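Local structure of lipid binding hydrolase (Escherichia coli, 2IF6) at residues W3-T7 with Y70-R74; D9-S15 with Y31-L37; P44-E48 with P57-W61; K86-A91 with V119-L124. The protein probably acts as a hydrolase of the permuted papain-like amidase family, with a substrate that is not established. All coordinates share one frame; numbering follows the deposited sequence. Where two conformers were deposited one is given.

Interaction 1: W3-T7 with Y70-R74; sequences WQPQT and YVVRR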
loop_
_atom_site.group_PDB
_atom_site.type_symbol
_atom_site.label_atom_id
_atom_site.label_comp_id
_atom_site.label_asym_id
_atom_site.label_seq_id
_atom_site.Cartn_x
_atom_site.Cartn_y
_atom_site.Cartn_z
ATOM N N TRP A 3 -12.367 12.289 -11.332
ATOM C CA TRP A 3 -11.763 12.171 -9.962
ATOM C C TRP A 3 -11.058 13.465 -9.573
ATOM O O TRP A 3 -10.257 13.996 -10.345
ATOM C CB TRP A 3 -10.775 11.001 -9.953
ATOM C CG TRP A 3 -9.966 10.838 -8.719
ATOM C CD1 TRP A 3 -10.421 10.850 -7.402
ATOM C CD2 TRP A 3 -8.550 10.609 -8.644
ATOM N NE1 TRP A 3 -9.371 10.627 -6.546
ATOM C CE2 TRP A 3 -8.209 10.541 -7.261
ATOM C CE3 TRP A 3 -7.525 10.498 -9.606
ATOM C CZ2 TRP A 3 -6.895 10.308 -6.818
ATOM C CZ3 TRP A 3 -6.223 10.289 -9.168
ATOM C CH2 TRP A 3 -5.924 10.166 -7.778
ATOM N N GLN A 4 -11.391 13.969 -8.382
ATOM C CA GLN A 4 -10.742 15.116 -7.757
ATOM C C GLN A 4 -9.909 14.523 -6.599
ATOM O O GLN A 4 -10.492 14.107 -5.573
ATOM C CB GLN A 4 -11.858 16.033 -7.205
ATOM C CG GLN A 4 -11.497 17.429 -6.704
ATOM C CD GLN A 4 -12.741 18.142 -6.086
ATOM O OE1 GLN A 4 -13.143 17.864 -4.926
ATOM N NE2 GLN A 4 -13.372 19.026 -6.879
ATOM N N PRO A 5 -8.564 14.421 -6.762
ATOM C CA PRO A 5 -7.771 13.848 -5.688
ATOM C C PRO A 5 -8.011 14.551 -4.365
ATOM O O PRO A 5 -8.158 15.803 -4.326
ATOM C CB PRO A 5 -6.310 14.040 -6.166
ATOM C CG PRO A 5 -6.438 13.986 -7.695
ATOM C CD PRO A 5 -7.741 14.723 -7.958
ATOM N N GLN A 6 -8.122 13.751 -3.316
ATOM C CA GLN A 6 -8.256 14.266 -1.944
ATOM C C GLN A 6 -7.294 13.536 -1.036
ATOM O O GLN A 6 -7.041 12.344 -1.221
ATOM C CB GLN A 6 -9.701 14.108 -1.426
ATOM C CG GLN A 6 -10.718 14.975 -2.169
ATOM C CD GLN A 6 -12.184 14.621 -1.868
ATOM O OE1 GLN A 6 -12.469 13.846 -0.994
ATOM N NE2 GLN A 6 -13.107 15.206 -2.620
ATOM N N THR A 7 -6.796 14.243 -0.023
ATOM C CA THR A 7 -5.896 13.661 0.954
ATOM C C THR A 7 -6.569 12.451 1.612
ATOM O O THR A 7 -7.756 12.523 2.030
ATOM C CB THR A 7 -5.546 14.676 2.061
ATOM O OG1 THR A 7 -4.770 15.750 1.492
ATOM C CG2 THR A 7 -4.743 13.970 3.162
ATOM N N TYR A 70 -4.123 2.211 -12.724
ATOM C CA TYR A 70 -4.294 2.526 -11.310
ATOM C C TYR A 70 -5.779 2.507 -10.971
ATOM O O TYR A 70 -6.654 2.638 -11.856
ATOM C CB TYR A 70 -3.634 3.891 -10.927
ATOM C CG TYR A 70 -4.345 5.116 -11.477
ATOM C CD1 TYR A 70 -5.343 5.765 -10.740
ATOM C CD2 TYR A 70 -4.026 5.620 -12.753
ATOM C CE1 TYR A 70 -6.006 6.877 -11.257
ATOM C CE2 TYR A 70 -4.666 6.742 -13.283
ATOM C CZ TYR A 70 -5.665 7.360 -12.535
ATOM O OH TYR A 70 -6.303 8.464 -13.063
ATOM N N VAL A 71 -6.050 2.347 -9.687
ATOM C CA VAL A 71 -7.419 2.449 -9.162
ATOM C C VAL A 71 -7.287 3.159 -7.839
ATOM O O VAL A 71 -6.253 3.011 -7.143
ATOM C CB VAL A 71 -8.083 1.063 -8.981
ATOM C CG1 VAL A 71 -7.238 0.156 -8.115
ATOM C CG2 VAL A 71 -9.508 1.202 -8.382
ATOM N N VAL A 72 -8.303 3.951 -7.494
ATOM C CA VAL A 72 -8.262 4.763 -6.288
ATOM C C VAL A 72 -9.447 4.425 -5.406
ATOM O O VAL A 72 -10.573 4.404 -5.889
ATOM C CB VAL A 72 -8.320 6.275 -6.636
ATOM C CG1 VAL A 72 -8.259 7.085 -5.364
ATOM C CG2 VAL A 72 -7.130 6.669 -7.567
ATOM N N ARG A 73 -9.199 4.187 -4.115
ATOM C CA ARG A 73 -10.284 3.963 -3.160
ATOM C C ARG A 73 -10.370 5.142 -2.188
ATOM O O ARG A 73 -9.360 5.783 -1.875
ATOM C CB ARG A 73 -10.043 2.676 -2.378
ATOM C CG ARG A 73 -9.932 1.449 -3.285
ATOM C CD ARG A 73 -11.309 0.899 -3.613
ATOM N NE ARG A 73 -11.750 -0.119 -2.675
ATOM C CZ ARG A 73 -12.893 -0.785 -2.807
ATOM N NH1 ARG A 73 -13.701 -0.534 -3.845
ATOM N NH2 ARG A 73 -13.238 -1.690 -1.896
ATOM N N ARG A 74 -11.570 5.434 -1.722
ATOM C CA ARG A 74 -11.763 6.509 -0.741
ATOM C C ARG A 74 -12.774 6.096 0.299
ATOM O O ARG A 74 -13.709 5.345 -0.001
ATOM C CB ARG A 74 -12.273 7.777 -1.480
ATOM C CG ARG A 74 -12.737 8.916 -0.523
ATOM C CD ARG A 74 -13.252 10.153 -1.291
ATOM N NE ARG A 74 -12.255 10.629 -2.257
ATOM C CZ ARG A 74 -12.521 11.432 -3.282
ATOM N NH1 ARG A 74 -13.776 11.890 -3.448
ATOM N NH2 ARG A 74 -11.534 11.814 -4.103
HETATM O O HOH W 1 -13.807 12.494 -6.816
#
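Arg74 reaches from its strand to the N-terminal loop 3-7 and meets it in three polar ways. Its NH2 gives Gln4 O a hydrogen bond of 2.9 Å at the guanidinium edge, weak because the N-H...O angle is only 126°. A water adds a looser bridge, accepting from Gln4 N at 3.2 Å and, weakly, from Arg74 NH1. Stacking is the third: the Gln6 amide lies over one face of the guanidinium, the two planes 15° apart, with Gln6 OE1 3.3 Å from Arg74 CZ and above the centre of the group. An oxygen so placed is not hydrogen-bonded to it but may still be drawn by its positive charge. The bend of the arginine chain beyond CG turns the flat end toward the loop.

The apolar part belongs to the indole. With its CG anti to the backbone N (chi1 173°), Trp3 lays its ring over Val72, whose CG2 makes a CH-pi contact 3.8 Å from the centroid of the six-membered ring. Pro5 CG covers the other face, so the ring is sandwiched between a methyl group and a proline. Tyr70 meets the ring at an oblique angle, its CE1 4.0 Å from Trp3 CZ3.

Asp9 orders the polar ends from outside, taking a hydrogen bond from Trp3 NE1 and a salt bridge from Arg74 NE. Strand 70-75 runs between strands 10-13 and 174-180, and the loop packs across the same sheet, with Trp3 touching Ala178 of the adjacent strand 174-180 and Leu37 of strand 33-40, which lies beyond strand 10-13.

Interaction 2: D9-S15 with Y31-L37; sequences DIIFQIS and YSHTGML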
loop_
_atom_site.group_PDB
_atom_site.type_symbol
_atom_site.label_atom_id
_atom_site.label_comp_id
_atom_site.label_asym_id
_atom_site.label_seq_id
_atom_site.Cartn_x
_atom_site.Cartn_y
_atom_site.Cartn_z
ATOM N N ASP A 9 -7.035 9.507 -0.142
ATOM C CA ASP A 9 -7.401 8.551 -1.200
ATOM C C ASP A 9 -6.280 7.516 -1.301
ATOM O O ASP A 9 -5.086 7.875 -1.246
ATOM C CB ASP A 9 -7.574 9.219 -2.591
ATOM C CG ASP A 9 -8.763 10.139 -2.660
ATOM O OD1 ASP A 9 -9.584 10.197 -1.675
ATOM O OD2 ASP A 9 -8.870 10.822 -3.704
ATOM N N ILE A 10 -6.647 6.254 -1.384
ATOM C CA ILE A 10 -5.632 5.202 -1.415
ATOM C C ILE A 10 -5.542 4.718 -2.836
ATOM O O ILE A 10 -6.556 4.353 -3.425
ATOM C CB ILE A 10 -5.979 4.053 -0.447
ATOM C CG1 ILE A 10 -6.235 4.631 0.968
ATOM C CG2 ILE A 10 -4.831 3.017 -0.427
ATOM C CD1 ILE A 10 -6.857 3.612 1.992
ATOM N N ILE A 11 -4.328 4.695 -3.379
ATOM C CA ILE A 11 -4.150 4.422 -4.792
ATOM C C ILE A 11 -3.326 3.136 -4.970
ATOM O O ILE A 11 -2.410 2.894 -4.184
ATOM C CB ILE A 11 -3.515 5.661 -5.511
ATOM C CG1 ILE A 11 -3.489 5.460 -7.040
ATOM C CG2 ILE A 11 -2.162 6.023 -4.913
ATOM C CD1 ILE A 11 -3.306 6.715 -7.852
ATOM N N PHE A 12 -3.640 2.343 -6.002
ATOM C CA PHE A 12 -3.045 1.005 -6.164
ATOM C C PHE A 12 -2.541 0.902 -7.606
ATOM O O PHE A 12 -3.126 1.505 -8.519
ATOM C CB PHE A 12 -4.105 -0.081 -5.906
ATOM C CG PHE A 12 -4.725 -0.036 -4.518
ATOM C CD1 PHE A 12 -4.300 -0.910 -3.545
ATOM C CD2 PHE A 12 -5.748 0.873 -4.201
ATOM C CE1 PHE A 12 -4.845 -0.864 -2.256
ATOM C CE2 PHE A 12 -6.306 0.896 -2.866
ATOM C CZ PHE A 12 -5.865 0.015 -1.963
ATOM N N GLN A 13 -1.465 0.142 -7.806
ATOM C CA GLN A 13 -0.914 -0.061 -9.119
ATOM C C GLN A 13 -0.202 -1.411 -9.142
ATOM O O GLN A 13 -0.034 -2.054 -8.100
ATOM C CB GLN A 13 0.076 1.078 -9.462
ATOM C CG GLN A 13 1.385 1.017 -8.658
ATOM C CD GLN A 13 2.377 2.135 -8.947
ATOM O OE1 GLN A 13 3.468 2.090 -8.407
ATOM N NE2 GLN A 13 2.027 3.115 -9.796
ATOM N N ILE A 14 0.249 -1.779 -10.334
ATOM C CA ILE A 14 1.103 -2.938 -10.540
ATOM C C ILE A 14 2.539 -2.446 -10.550
ATOM O O ILE A 14 2.971 -1.724 -11.477
ATOM C CB ILE A 14 0.849 -3.607 -11.917
ATOM C CG1 ILE A 14 -0.633 -3.945 -12.131
ATOM C CG2 ILE A 14 1.723 -4.858 -12.062
ATOM C CD1 ILE A 14 -0.899 -4.377 -13.574
ATOM N N SER A 15 3.275 -2.826 -9.518
ATOM C CA SER A 15 4.714 -2.555 -9.435
ATOM C C SER A 15 5.486 -3.208 -10.619
ATOM O O SER A 15 5.116 -4.295 -11.088
ATOM C CB SER A 15 5.249 -3.099 -8.110
ATOM O OG SER A 15 6.661 -3.073 -8.096
ATOM N N TYR A 31 -2.864 -6.025 -7.395
ATOM C CA TYR A 31 -2.198 -4.843 -6.834
ATOM C C TYR A 31 -0.916 -5.266 -6.161
ATOM O O TYR A 31 -0.930 -6.133 -5.277
ATOM C CB TYR A 31 -3.091 -4.118 -5.795
ATOM C CG TYR A 31 -4.482 -3.959 -6.317
ATOM C CD1 TYR A 31 -4.688 -3.475 -7.597
ATOM C CD2 TYR A 31 -5.596 -4.365 -5.564
ATOM C CE1 TYR A 31 -5.961 -3.380 -8.143
ATOM C CE2 TYR A 31 -6.867 -4.266 -6.107
ATOM C CZ TYR A 31 -7.017 -3.769 -7.399
ATOM O OH TYR A 31 -8.241 -3.643 -7.958
ATOM N N SER A 32 0.179 -4.644 -6.547
ATOM C CA SER A 32 1.430 -4.949 -5.895
ATOM C C SER A 32 2.150 -3.728 -5.323
ATOM O O SER A 32 3.282 -3.855 -4.804
ATOM C CB SER A 32 2.316 -5.771 -6.853
ATOM O OG SER A 32 2.603 -5.028 -8.019
ATOM N N HIS A 33 1.515 -2.548 -5.413
ATOM C CA HIS A 33 2.025 -1.362 -4.721
ATOM C C HIS A 33 0.870 -0.443 -4.368
ATOM O O HIS A 33 -0.133 -0.441 -5.070
ATOM C CB HIS A 33 3.034 -0.611 -5.588
ATOM C CG HIS A 33 3.746 0.496 -4.867
ATOM N ND1 HIS A 33 4.305 0.331 -3.612
ATOM C CD2 HIS A 33 3.984 1.784 -5.225
ATOM C CE1 HIS A 33 4.868 1.474 -3.236
ATOM N NE2 HIS A 33 4.677 2.373 -4.190
ATOM N N THR A 34 0.987 0.289 -3.261
ATOM C CA THR A 34 -0.083 1.214 -2.836
ATOM C C THR A 34 0.551 2.460 -2.207
ATOM O O THR A 34 1.710 2.425 -1.758
ATOM C CB THR A 34 -1.094 0.500 -1.888
ATOM O OG1 THR A 34 -2.229 1.333 -1.620
ATOM C CG2 THR A 34 -0.450 0.137 -0.589
ATOM N N GLY A 35 -0.168 3.571 -2.249
ATOM C CA GLY A 35 0.243 4.768 -1.506
ATOM C C GLY A 35 -1.011 5.556 -1.167
ATOM O O GLY A 35 -2.140 5.138 -1.536
ATOM N N MET A 36 -0.833 6.674 -0.470
ATOM C CA MET A 36 -1.986 7.479 -0.035
ATOM C C MET A 36 -1.782 8.883 -0.534
ATOM O O MET A 36 -0.667 9.450 -0.402
ATOM C CB MET A 36 -2.109 7.474 1.500
ATOM C CG MET A 36 -3.305 8.323 2.154
ATOM S SD MET A 36 -3.115 8.419 3.958
ATOM C CE MET A 36 -1.922 9.797 4.130
ATOM N N LEU A 37 -2.838 9.449 -1.103
ATOM C CA LEU A 37 -2.793 10.816 -1.635
ATOM C C LEU A 37 -2.612 11.793 -0.460
ATOM O O LEU A 37 -3.225 11.613 0.595
ATOM C CB LEU A 37 -4.065 11.153 -2.412
ATOM C CG LEU A 37 -4.186 10.843 -3.922
ATOM C CD1 LEU A 37 -3.301 11.768 -4.712
ATOM C CD2 LEU A 37 -3.877 9.370 -4.215
#
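Two central antiparallel strands, 10-13 and 33-37, pair here in the main sheet, and a classic beta bulge closes one end of their ladder where Ser32 and His33 both face Gln13. At the other end Leu37 N donates to Asp9 O over 2.7 Å. Gln13 O accepts from both backbone nitrogens of the bulge, at 3.0 Å from Ser32 N and 3.1 Å from His33 N. Beyond it, Ser32 OG takes the N-H of Ser15 at 2.7 Å and continues the pairing through a side chain.

Thr34 OG1, turned to the side opposite its own backbone N (chi1 -172°), donates to Ile11 O over 3.0 Å, from above the carbonyl plane, while Gly35 N approaches the same oxygen in plane. That hydroxyl also sits over one face of the Phe12 ring, 3.5 Å from Phe12 CE1. Nearby, Phe12 CB packs off-centre against the Tyr31 ring.

The side chains of Gln13 and His33 run alongside each other, and Gln13 OE1 comes to the imidazole edge, 3.2 Å from His33 CD2. The other end of that amide, NE2, is tied to Trp61 O, which fixes its rotation. His33 NE2 is hydrogen-bonded to Glu48 OE1, and the His33 side chain touches Cys112, geometry consistent with a Cys-His-Glu triad as in papain-like enzymes.

Strands 70-75 and 43-49 flank the pair, while helices 112-124 and 165-169 pack on the sheet face bearing Ile10, Phe12 and Thr34.

Interaction 3: P44-E48 with P57-W61; sequences PYVFE and PLKQW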
loop_
_atom_site.group_PDB
_atom_site.type_symbol
_atom_site.label_atom_id
_atom_site.label_comp_id
_atom_site.label_asym_id
_atom_site.label_seq_id
_atom_site.Cartn_x
_atom_site.Cartn_y
_atom_site.Cartn_z
ATOM N N PRO A 44 -1.467 17.314 -5.876
ATOM C CA PRO A 44 -1.493 15.914 -5.440
ATOM C C PRO A 44 -0.130 15.199 -5.439
ATOM O O PRO A 44 0.570 15.123 -6.472
ATOM C CB PRO A 44 -2.459 15.259 -6.417
ATOM C CG PRO A 44 -2.346 16.059 -7.652
ATOM C CD PRO A 44 -1.968 17.467 -7.258
ATOM N N TYR A 45 0.221 14.695 -4.263
ATOM C CA TYR A 45 1.383 13.861 -4.096
ATOM C C TYR A 45 0.915 12.506 -3.596
ATOM O O TYR A 45 -0.141 12.416 -2.969
ATOM C CB TYR A 45 2.350 14.477 -3.084
ATOM C CG TYR A 45 3.055 15.728 -3.619
ATOM C CD1 TYR A 45 4.430 15.715 -3.899
ATOM C CD2 TYR A 45 2.351 16.917 -3.831
ATOM C CE1 TYR A 45 5.073 16.847 -4.381
ATOM C CE2 TYR A 45 2.995 18.080 -4.348
ATOM C CZ TYR A 45 4.356 18.024 -4.592
ATOM O OH TYR A 45 5.006 19.133 -5.085
ATOM N N VAL A 46 1.714 11.473 -3.840
ATOM C CA VAL A 46 1.456 10.147 -3.304
ATOM C C VAL A 46 2.501 9.859 -2.205
ATOM O O VAL A 46 3.723 9.784 -2.475
ATOM C CB VAL A 46 1.465 9.035 -4.417
ATOM C CG1 VAL A 46 1.261 7.634 -3.787
ATOM C CG2 VAL A 46 0.403 9.329 -5.484
ATOM N N PHE A 47 2.010 9.714 -0.968
ATOM C CA PHE A 47 2.823 9.298 0.179
ATOM C C PHE A 47 2.981 7.786 0.081
ATOM O O PHE A 47 1.966 7.068 0.082
ATOM C CB PHE A 47 2.025 9.635 1.455
ATOM C CG PHE A 47 2.591 9.070 2.728
ATOM C CD1 PHE A 47 3.629 9.735 3.395
ATOM C CD2 PHE A 47 2.049 7.902 3.304
ATOM C CE1 PHE A 47 4.149 9.266 4.616
ATOM C CE2 PHE A 47 2.582 7.402 4.540
ATOM C CZ PHE A 47 3.632 8.099 5.189
ATOM N N GLU A 48 4.226 7.302 -0.025
ATOM C CA GLU A 48 4.452 5.862 -0.246
ATOM C C GLU A 48 5.735 5.378 0.411
ATOM O O GLU A 48 6.678 6.152 0.547
ATOM C CB GLU A 48 4.533 5.573 -1.746
ATOM C CG GLU A 48 5.593 6.470 -2.447
ATOM C CD GLU A 48 5.881 6.050 -3.870
ATOM O OE1 GLU A 48 5.469 4.943 -4.280
ATOM O OE2 GLU A 48 6.562 6.812 -4.585
ATOM N N PRO A 57 5.268 13.161 -6.734
ATOM C CA PRO A 57 4.196 13.775 -7.530
ATOM C C PRO A 57 3.300 12.722 -8.201
ATOM O O PRO A 57 3.778 11.730 -8.725
ATOM C CB PRO A 57 4.959 14.606 -8.569
ATOM C CG PRO A 57 6.241 14.921 -7.942
ATOM C CD PRO A 57 6.600 13.692 -7.112
ATOM N N LEU A 58 2.000 12.924 -8.134
ATOM C CA LEU A 58 1.036 11.938 -8.659
ATOM C C LEU A 58 1.295 11.513 -10.123
ATOM O O LEU A 58 1.223 10.342 -10.469
ATOM C CB LEU A 58 -0.393 12.468 -8.494
ATOM C CG LEU A 58 -1.506 11.594 -9.073
ATOM C CD1 LEU A 58 -1.561 10.231 -8.305
ATOM C CD2 LEU A 58 -2.842 12.318 -8.948
ATOM N N LYS A 59 1.645 12.457 -10.977
ATOM C CA LYS A 59 1.876 12.114 -12.367
ATOM C C LYS A 59 3.013 11.106 -12.449
ATOM O O LYS A 59 2.887 10.096 -13.133
ATOM C CB LYS A 59 2.161 13.360 -13.224
ATOM C CG LYS A 59 2.476 12.998 -14.678
ATOM C CD LYS A 59 2.893 14.233 -15.515
ATOM C CE LYS A 59 3.570 13.770 -16.825
ATOM N NZ LYS A 59 4.878 13.126 -16.505
ATOM N N GLN A 60 4.097 11.356 -11.712
ATOM C CA GLN A 60 5.256 10.454 -11.721
ATOM C C GLN A 60 4.910 9.072 -11.084
ATOM O O GLN A 60 5.310 7.998 -11.586
ATOM C CB GLN A 60 6.433 11.145 -11.029
ATOM C CG GLN A 60 7.590 10.270 -10.569
ATOM C CD GLN A 60 8.557 11.044 -9.658
ATOM O OE1 GLN A 60 8.764 12.257 -9.847
ATOM N NE2 GLN A 60 9.123 10.358 -8.653
ATOM N N TRP A 61 4.181 9.103 -9.974
ATOM C CA TRP A 61 3.727 7.853 -9.348
ATOM C C TRP A 61 2.957 6.940 -10.312
ATOM O O TRP A 61 3.202 5.750 -10.375
ATOM C CB TRP A 61 2.860 8.161 -8.124
ATOM C CG TRP A 61 2.658 6.954 -7.273
ATOM C CD1 TRP A 61 3.462 6.530 -6.248
ATOM C CD2 TRP A 61 1.612 5.972 -7.407
ATOM N NE1 TRP A 61 2.958 5.354 -5.706
ATOM C CE2 TRP A 61 1.812 5.013 -6.392
ATOM C CE3 TRP A 61 0.521 5.825 -8.280
ATOM C CZ2 TRP A 61 0.971 3.917 -6.237
ATOM C CZ3 TRP A 61 -0.333 4.754 -8.105
ATOM C CH2 TRP A 61 -0.089 3.803 -7.092
#
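Strand 43-49 meets the start of helix 58-63 through one backbone bond, Leu58 N to Pro44 O at 3.1 Å, beside the non-hydrogen-bonded antiparallel pair of Tyr45 and Pro57, the latter at the helix N-cap.

Val46 does most of the apolar work. Its CG1 stands over the Trp61 indole, 3.5 Å from the centroid of the five-membered ring in a CH-pi contact. The second methyl, CG2, reaches Leu58 CD1 at 3.6 Å while still brushing the indole, so the branched side chain wedges between the two helical residues. Leu58 uses its other branch on Pro44, CD2 lying 3.9 Å from Pro44 CB.

Glu48 approaches the indole edge. Trp61 NE1 donates to its OE1 over 2.9 Å, a weak bond by its angle, 126°, and the carboxylate is turned 59° from the ring plane. The same OE1 is bonded to His33 NE2, while OE2 is held by Thr56 OG1, so the carboxylate has three partners, one of them weak, which would limit its rotation. Trp61, which also meets the His33 ring, would then be a second-shell residue; Glu48 itself is placed like the acidic member of a Cys-His-Glu triad, consistent with a permuted papain-like site.

Interaction 4: K86-A91 with V119-L124; sequences KLAQTA and VYQNAL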
loop_
_atom_site.group_PDB
_atom_site.type_symbol
_atom_site.label_atom_id
_atom_site.label_comp_id
_atom_site.label_asym_id
_atom_site.label_seq_id
_atom_site.Cartn_x
_atom_site.Cartn_y
_atom_site.Cartn_z
ATOM N N LYS A 86 -5.591 15.241 9.831
ATOM C CA LYS A 86 -5.009 14.256 10.758
ATOM C C LYS A 86 -4.193 13.183 10.016
ATOM O O LYS A 86 -3.113 12.780 10.488
ATOM C CB LYS A 86 -6.075 13.629 11.654
ATOM C CG LYS A 86 -6.607 14.588 12.700
ATOM C CD LYS A 86 -7.771 13.972 13.466
ATOM C CE LYS A 86 -8.342 14.958 14.487
ATOM N NZ LYS A 86 -9.423 14.324 15.307
ATOM N N LEU A 87 -4.691 12.735 8.860
ATOM C CA LEU A 87 -3.913 11.783 8.024
ATOM C C LEU A 87 -2.609 12.414 7.577
ATOM O O LEU A 87 -1.541 11.799 7.702
ATOM C CB LEU A 87 -4.707 11.327 6.796
ATOM C CG LEU A 87 -5.890 10.396 7.085
ATOM C CD1 LEU A 87 -6.764 10.377 5.861
ATOM C CD2 LEU A 87 -5.497 8.966 7.557
ATOM N N ALA A 88 -2.694 13.642 7.066
ATOM C CA ALA A 88 -1.494 14.358 6.621
ATOM C C ALA A 88 -0.439 14.489 7.736
ATOM O O ALA A 88 0.748 14.246 7.497
ATOM C CB ALA A 88 -1.874 15.714 6.044
ATOM N N GLN A 89 -0.886 14.873 8.939
ATOM C CA GLN A 89 -0.053 15.055 10.146
ATOM C C GLN A 89 0.658 13.777 10.582
ATOM O O GLN A 89 1.851 13.758 10.901
ATOM C CB GLN A 89 -0.969 15.509 11.295
ATOM C CG GLN A 89 -0.295 16.074 12.543
ATOM C CD GLN A 89 -1.301 16.686 13.541
ATOM O OE1 GLN A 89 -2.386 16.128 13.798
ATOM N NE2 GLN A 89 -0.925 17.827 14.127
ATOM N N THR A 90 -0.121 12.709 10.660
ATOM C CA THR A 90 0.403 11.402 11.030
ATOM C C THR A 90 1.383 10.879 10.007
ATOM O O THR A 90 2.393 10.308 10.379
ATOM C CB THR A 90 -0.753 10.399 11.202
ATOM O OG1 THR A 90 -1.596 10.863 12.249
ATOM C CG2 THR A 90 -0.240 9.009 11.576
ATOM N N ALA A 91 1.085 11.073 8.713
ATOM C CA ALA A 91 1.967 10.581 7.658
ATOM C C ALA A 91 3.388 11.103 7.892
ATOM O O ALA A 91 4.365 10.404 7.605
ATOM C CB ALA A 91 1.475 10.986 6.300
ATOM N N VAL A 119 -0.958 4.583 9.135
ATOM C CA VAL A 119 -1.351 5.996 9.155
ATOM C C VAL A 119 -2.860 6.129 9.461
ATOM O O VAL A 119 -3.260 6.924 10.310
ATOM C CB VAL A 119 -0.940 6.736 7.858
ATOM C CG1 VAL A 119 -1.671 8.099 7.777
ATOM C CG2 VAL A 119 0.620 6.918 7.805
ATOM N N TYR A 120 -3.694 5.314 8.820
ATOM C CA TYR A 120 -5.143 5.400 9.054
ATOM C C TYR A 120 -5.464 5.036 10.487
ATOM O O TYR A 120 -6.347 5.638 11.121
ATOM C CB TYR A 120 -5.922 4.494 8.095
ATOM C CG TYR A 120 -6.496 5.263 6.935
ATOM C CD1 TYR A 120 -5.731 5.540 5.801
ATOM C CD2 TYR A 120 -7.784 5.773 6.994
ATOM C CE1 TYR A 120 -6.275 6.275 4.733
ATOM C CE2 TYR A 120 -8.323 6.525 5.958
ATOM C CZ TYR A 120 -7.563 6.769 4.823
ATOM O OH TYR A 120 -8.121 7.469 3.782
ATOM N N GLN A 121 -4.745 4.045 10.990
ATOM C CA GLN A 121 -5.038 3.525 12.316
ATOM C C GLN A 121 -4.638 4.581 13.324
ATOM O O GLN A 121 -5.384 4.890 14.235
ATOM C CB GLN A 121 -4.304 2.199 12.542
ATOM C CG GLN A 121 -3.875 1.880 14.018
ATOM C CD GLN A 121 -5.028 1.742 14.981
ATOM O OE1 GLN A 121 -4.892 2.053 16.182
ATOM N NE2 GLN A 121 -6.169 1.281 14.484
ATOM N N ASN A 122 -3.454 5.151 13.149
ATOM C CA ASN A 122 -2.953 6.092 14.134
ATOM C C ASN A 122 -3.584 7.475 14.063
ATOM O O ASN A 122 -3.732 8.129 15.084
ATOM C CB ASN A 122 -1.431 6.136 14.112
ATOM C CG ASN A 122 -0.826 4.902 14.775
ATOM O OD1 ASN A 122 -1.033 4.674 15.972
ATOM N ND2 ASN A 122 -0.144 4.072 13.998
ATOM N N ALA A 123 -4.021 7.885 12.880
ATOM C CA ALA A 123 -4.658 9.189 12.730
ATOM C C ALA A 123 -6.160 9.191 13.086
ATOM O O ALA A 123 -6.639 10.110 13.778
ATOM C CB ALA A 123 -4.438 9.745 11.332
ATOM N N LEU A 124 -6.903 8.198 12.604
ATOM C CA LEU A 124 -8.370 8.203 12.697
ATOM C C LEU A 124 -8.918 7.031 13.523
ATOM O O LEU A 124 -10.130 6.941 13.724
ATOM C CB LEU A 124 -8.992 8.162 11.275
ATOM C CG LEU A 124 -8.504 9.202 10.246
ATOM C CD1 LEU A 124 -9.260 9.072 8.948
ATOM C CD2 LEU A 124 -8.657 10.645 10.846
#
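Leu87 is the knob of this helix pair, seated in a hole formed by Val119, Tyr120, Ala123 and Leu124. Its CD2 stands almost squarely over the Tyr120 ring, 3.7 Å from the centroid and 5° off the normal, a textbook CH-pi contact. The same methyl touches Leu124 CD1 at 4.0 Å and Val119 CG1 at 3.9 Å, while CD1 reaches toward the phenol end of Tyr120. The leucine's CG is anti to the carbonyl carbon (chi1 -71°), which carries both methyls toward the second helix.

One helical turn on, Thr90 faces the small residue of the partner. Its OG1 lies 3.2 Å from Ala123 CB, and Thr90 CG2 packs across Asn122 CB and beside Val119 O. Ala123 CB also rests 3.4 Å from Lys86 O, so the helices come close where side chains are short; their segment axes approach to 8.5 Å at an angle of 117°. Farther along, Val119 CG2 meets Ala91 CA.

What positions these groups lies mostly within each helix or behind it. Thr90 OG1 donates back to Lys86 O over 3.0 Å, approaching from the opposite face of the carbonyl plane to Thr90 N, a bond consistent with the methyl's facing the interface. Tyr120 OH is anchored by Gly8 O. Beneath the pair, Met36 of strand 33-40 touches Leu87, Val119 and Tyr120, and Phe47 supports Ala91 and Val119.

Cohesion across the two segments therefore rests on shape and dispersion, with the threonine hydroxyl occupied by its own helix and the tyrosine hydroxyl by the loop behind it.

Three of the four contacts share one antiparallel sheet. Interactions 1 and 2 have centres 10 Å apart and are joined by the salt bridge from Arg74 NE to Asp9 OD1 (2.8 Å) and by a probable backbone hydrogen bond from Arg73 N to Ile10 O. Interactions 2 and 3 meet at the putative catalytic site, where His33 NE2 lies 2.7 Å from Glu48 OE1; Ile11 CG1 also packs on Trp61 CZ3. Leu58 CD2 touches Trp3 CH2 at 3.9 Å, linking interactions 1 and 3. Interaction 4, about 17 Å from interaction 2 between centres, reaches the sheet through Met36, Phe47 and Ile10; its helix 112-124 also carries Cys112, the presumed nucleophile.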